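Glyoxalase-related enzyme, AraC type (Clostridium phytofermentans, PDB 3BT3) is of unknown function but belongs to the glyoxalase-related VOC superfamily, its fold resembling that of bleomycin resistance proteins, and may take part in transcription regulation. Local coordinates at residues D33-V36 with K37-E41. Sequence-based numbering, arbitrary orientation.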
ATOM      1  N   ASP A  33      17.122  -3.848  -8.333  1.00 26.26           N
ATOM      2  CA  ASP A  33      17.809  -5.097  -8.049  1.00 26.39           C
ATOM      3  C   ASP A  33      18.283  -5.184  -6.603  1.00 28.21           C
ATOM      4  O   ASP A  33      18.058  -6.197  -5.933  1.00 28.03           O
ATOM      5  CB  ASP A  33      18.995  -5.261  -8.988  1.00 29.10           C
ATOM      6  CG  ASP A  33      18.582  -5.757 -10.355  1.00 32.96           C
ATOM      7  OD1 ASP A  33      18.238  -6.954 -10.468  1.00 33.81           O
ATOM      8  OD2 ASP A  33      18.591  -4.951 -11.311  1.00 33.20           O
ATOM      9  N   LYS A  34      18.926  -4.124  -6.115  1.00 27.98           N
ATOM     10  CA  LYS A  34      19.416  -4.121  -4.739  1.00 29.18           C
ATOM     11  C   LYS A  34      18.250  -4.220  -3.747  1.00 27.92           C
ATOM     12  O   LYS A  34      18.358  -4.901  -2.724  1.00 26.92           O
ATOM     13  CB  LYS A  34      20.249  -2.856  -4.458  1.00 31.36           C
ATOM     14  CG  LYS A  34      20.749  -2.755  -3.012  1.00 32.62           C
ATOM     15  CD  LYS A  34      21.768  -1.634  -2.813  1.00 37.30           C
ATOM     16  CE  LYS A  34      21.112  -0.262  -2.765  1.00 40.34           C
ATOM     17  NZ  LYS A  34      20.273  -0.070  -1.540  1.00 40.81           N
ATOM     18  N   THR A  35      17.144  -3.543  -4.058  1.00 25.51           N
ATOM     19  CA  THR A  35      15.954  -3.558  -3.209  1.00 24.91           C
ATOM     20  C   THR A  35      15.359  -4.957  -3.155  1.00 25.21           C
ATOM     21  O   THR A  35      15.004  -5.453  -2.090  1.00 25.92           O
ATOM     22  CB  THR A  35      14.896  -2.589  -3.738  1.00 24.98           C
ATOM     23  OG1 THR A  35      15.399  -1.254  -3.634  1.00 24.89           O
ATOM     24  CG2 THR A  35      13.594  -2.709  -2.946  1.00 21.90           C
ATOM     25  N   VAL A  36      15.275  -5.593  -4.314  1.00 25.35           N
ATOM     26  CA  VAL A  36      14.741  -6.944  -4.409  1.00 25.79           C
ATOM     27  C   VAL A  36      15.628  -7.956  -3.673  1.00 26.95           C
ATOM     28  O   VAL A  36      15.121  -8.894  -3.056  1.00 26.80           O
ATOM     29  CB  VAL A  36      14.601  -7.361  -5.891  1.00 25.00           C
ATOM     30  CG1 VAL A  36      14.448  -8.859  -6.011  1.00 24.91           C
ATOM     31  CG2 VAL A  36      13.408  -6.670  -6.505  1.00 20.93           C
ATOM     32  N   LYS A  37      16.944  -7.771  -3.742  1.00 27.63           N
ATOM     33  CA  LYS A  37      17.867  -8.686  -3.080  1.00 28.37           C
ATOM     34  C   LYS A  37      17.711  -8.552  -1.576  1.00 27.50           C
ATOM     35  O   LYS A  37      17.822  -9.528  -0.834  1.00 27.58           O
ATOM     36  CB  LYS A  37      19.312  -8.388  -3.488  1.00 29.83           C
ATOM     37  CG  LYS A  37      19.717  -9.054  -4.788  1.00 37.54           C
ATOM     38  CD  LYS A  37      21.076  -8.565  -5.281  1.00 41.64           C
ATOM     39  CE  LYS A  37      21.604  -9.412  -6.451  1.00 44.08           C
ATOM     40  NZ  LYS A  37      20.688  -9.433  -7.638  1.00 47.19           N
ATOM     41  N   TRP A  38      17.422  -7.335  -1.134  1.00 26.51           N
ATOM     42  CA  TRP A  38      17.245  -7.081   0.280  1.00 26.49           C
ATOM     43  C   TRP A  38      15.981  -7.798   0.766  1.00 27.64           C
ATOM     44  O   TRP A  38      16.015  -8.526   1.767  1.00 26.31           O
ATOM     45  CB  TRP A  38      17.141  -5.580   0.535  1.00 25.98           C
ATOM     46  CG  TRP A  38      17.030  -5.251   1.975  1.00 26.64           C
ATOM     47  CD1 TRP A  38      18.053  -5.126   2.872  1.00 26.48           C
ATOM     48  CD2 TRP A  38      15.823  -5.066   2.712  1.00 25.62           C
ATOM     49  NE1 TRP A  38      17.557  -4.877   4.127  1.00 28.57           N
ATOM     50  CE2 TRP A  38      16.188  -4.836   4.059  1.00 28.88           C
ATOM     51  CE3 TRP A  38      14.466  -5.070   2.368  1.00 27.17           C
ATOM     52  CZ2 TRP A  38      15.238  -4.621   5.068  1.00 26.05           C
ATOM     53  CZ3 TRP A  38      13.521  -4.853   3.372  1.00 27.45           C
ATOM     54  CH2 TRP A  38      13.916  -4.633   4.705  1.00 25.20           C
ATOM     55  N   PHE A  39      14.875  -7.605   0.051  1.00 24.81           N
ATOM     56  CA  PHE A  39      13.634  -8.248   0.434  1.00 25.58           C
ATOM     57  C   PHE A  39      13.809  -9.758   0.475  1.00 28.49           C
ATOM     58  O   PHE A  39      13.154 -10.444   1.259  1.00 29.43           O
ATOM     59  CB  PHE A  39      12.508  -7.896  -0.542  1.00 22.65           C
ATOM     60  CG  PHE A  39      11.722  -6.682  -0.151  1.00 18.38           C
ATOM     61  CD1 PHE A  39      12.103  -5.418  -0.583  1.00 14.90           C
ATOM     62  CD2 PHE A  39      10.600  -6.805   0.657  1.00 15.51           C
ATOM     63  CE1 PHE A  39      11.381  -4.301  -0.214  1.00 14.53           C
ATOM     64  CE2 PHE A  39       9.867  -5.691   1.034  1.00 14.08           C
ATOM     65  CZ  PHE A  39      10.254  -4.441   0.601  1.00 15.21           C
ATOM     66  N   GLU A  40      14.688 -10.274  -0.378  1.00 31.89           N
ATOM     67  CA  GLU A  40      14.938 -11.713  -0.435  1.00 33.74           C
ATOM     68  C   GLU A  40      15.860 -12.190   0.690  1.00 34.01           C
ATOM     69  O   GLU A  40      15.531 -13.127   1.426  1.00 35.23           O
ATOM     70  CB  GLU A  40      15.548 -12.106  -1.796  1.00 33.82           C
ATOM     71  CG  GLU A  40      14.551 -12.178  -2.959  1.00 36.63           C
ATOM     72  CD  GLU A  40      15.218 -12.395  -4.332  1.00 40.77           C
ATOM     73  OE1 GLU A  40      14.492 -12.642  -5.330  1.00 40.60           O
ATOM     74  OE2 GLU A  40      16.463 -12.310  -4.423  1.00 40.13           O
ATOM     75  N   GLU A  41      17.003 -11.535   0.833  1.00 34.09           N
ATOM     76  CA  GLU A  41      17.981 -11.932   1.837  1.00 36.28           C
ATOM     77  C   GLU A  41      17.635 -11.647   3.285  1.00 35.49           C
ATOM     78  O   GLU A  41      18.002 -12.417   4.164  1.00 34.99           O
ATOM     79  CB  GLU A  41      19.334 -11.299   1.523  1.00 37.99           C
ATOM     80  CG  GLU A  41      19.939 -11.753   0.211  1.00 45.06           C
ATOM     81  CD  GLU A  41      21.201 -10.986  -0.134  1.00 49.40           C
ATOM     82  OE1 GLU A  41      22.092 -10.898   0.741  1.00 50.25           O
ATOM     83  OE2 GLU A  41      21.300 -10.470  -1.273  1.00 52.48           O
TER
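Val36 and Glu40 sit one turn apart on the helix 32-41 and run side by side in the same direction. With CG1 anti to the backbone N (chi1 163°), the torsion of Val36 sets that methyl beside the Glu40 side chain, CG1 3.8 Å from Glu40 OE1. The glutamate, extended beyond CG, lays its aliphatic part over the valine carbonyl, CG being 3.3 Å from Val36 O. Val36 O also accepts a hydrogen bond from Glu40 N at 3.0 Å.

Three residues earlier, Lys37 does much the same: its CB and CG lie against Asp33 O, which also takes the Lys37 amide. The lysine chain then runs on extended and bends only at its last torsion (chi4 59°). Its NZ is still 4.5 Å from Asp33 OD1, opposite charges that probably attract weakly, beyond salt-bridge range; the carboxylate has its closer partner in Arg52, through OD2.

Helix 32-41 follows strand 26-29 and precedes strand 46-52 in a β-α-β-β-β unit, as in the VOC fold, and lies on that unit's mixed sheet. Val36 and Phe39 face that sheet and touch Val63 on strand 58-64. Alongside Phe39, Thr35 CG2 rests 3.9 Å from Phe39 CE1, while Thr35 O lies at the edge of the phenyl ring, near its plane, and receives the Phe39 amide in a nearly straight bond (167° at the hydrogen). The indole of Trp38 brings its edge over one face of that ring, CZ3 4.1 Å above the Phe39 ring plane and over its centre. Thr35 OG1, on a buried side chain, is satisfied from outside the helix by Asp135 and Thr29, and the Trp38 indole meets Trp113 edge-to-face.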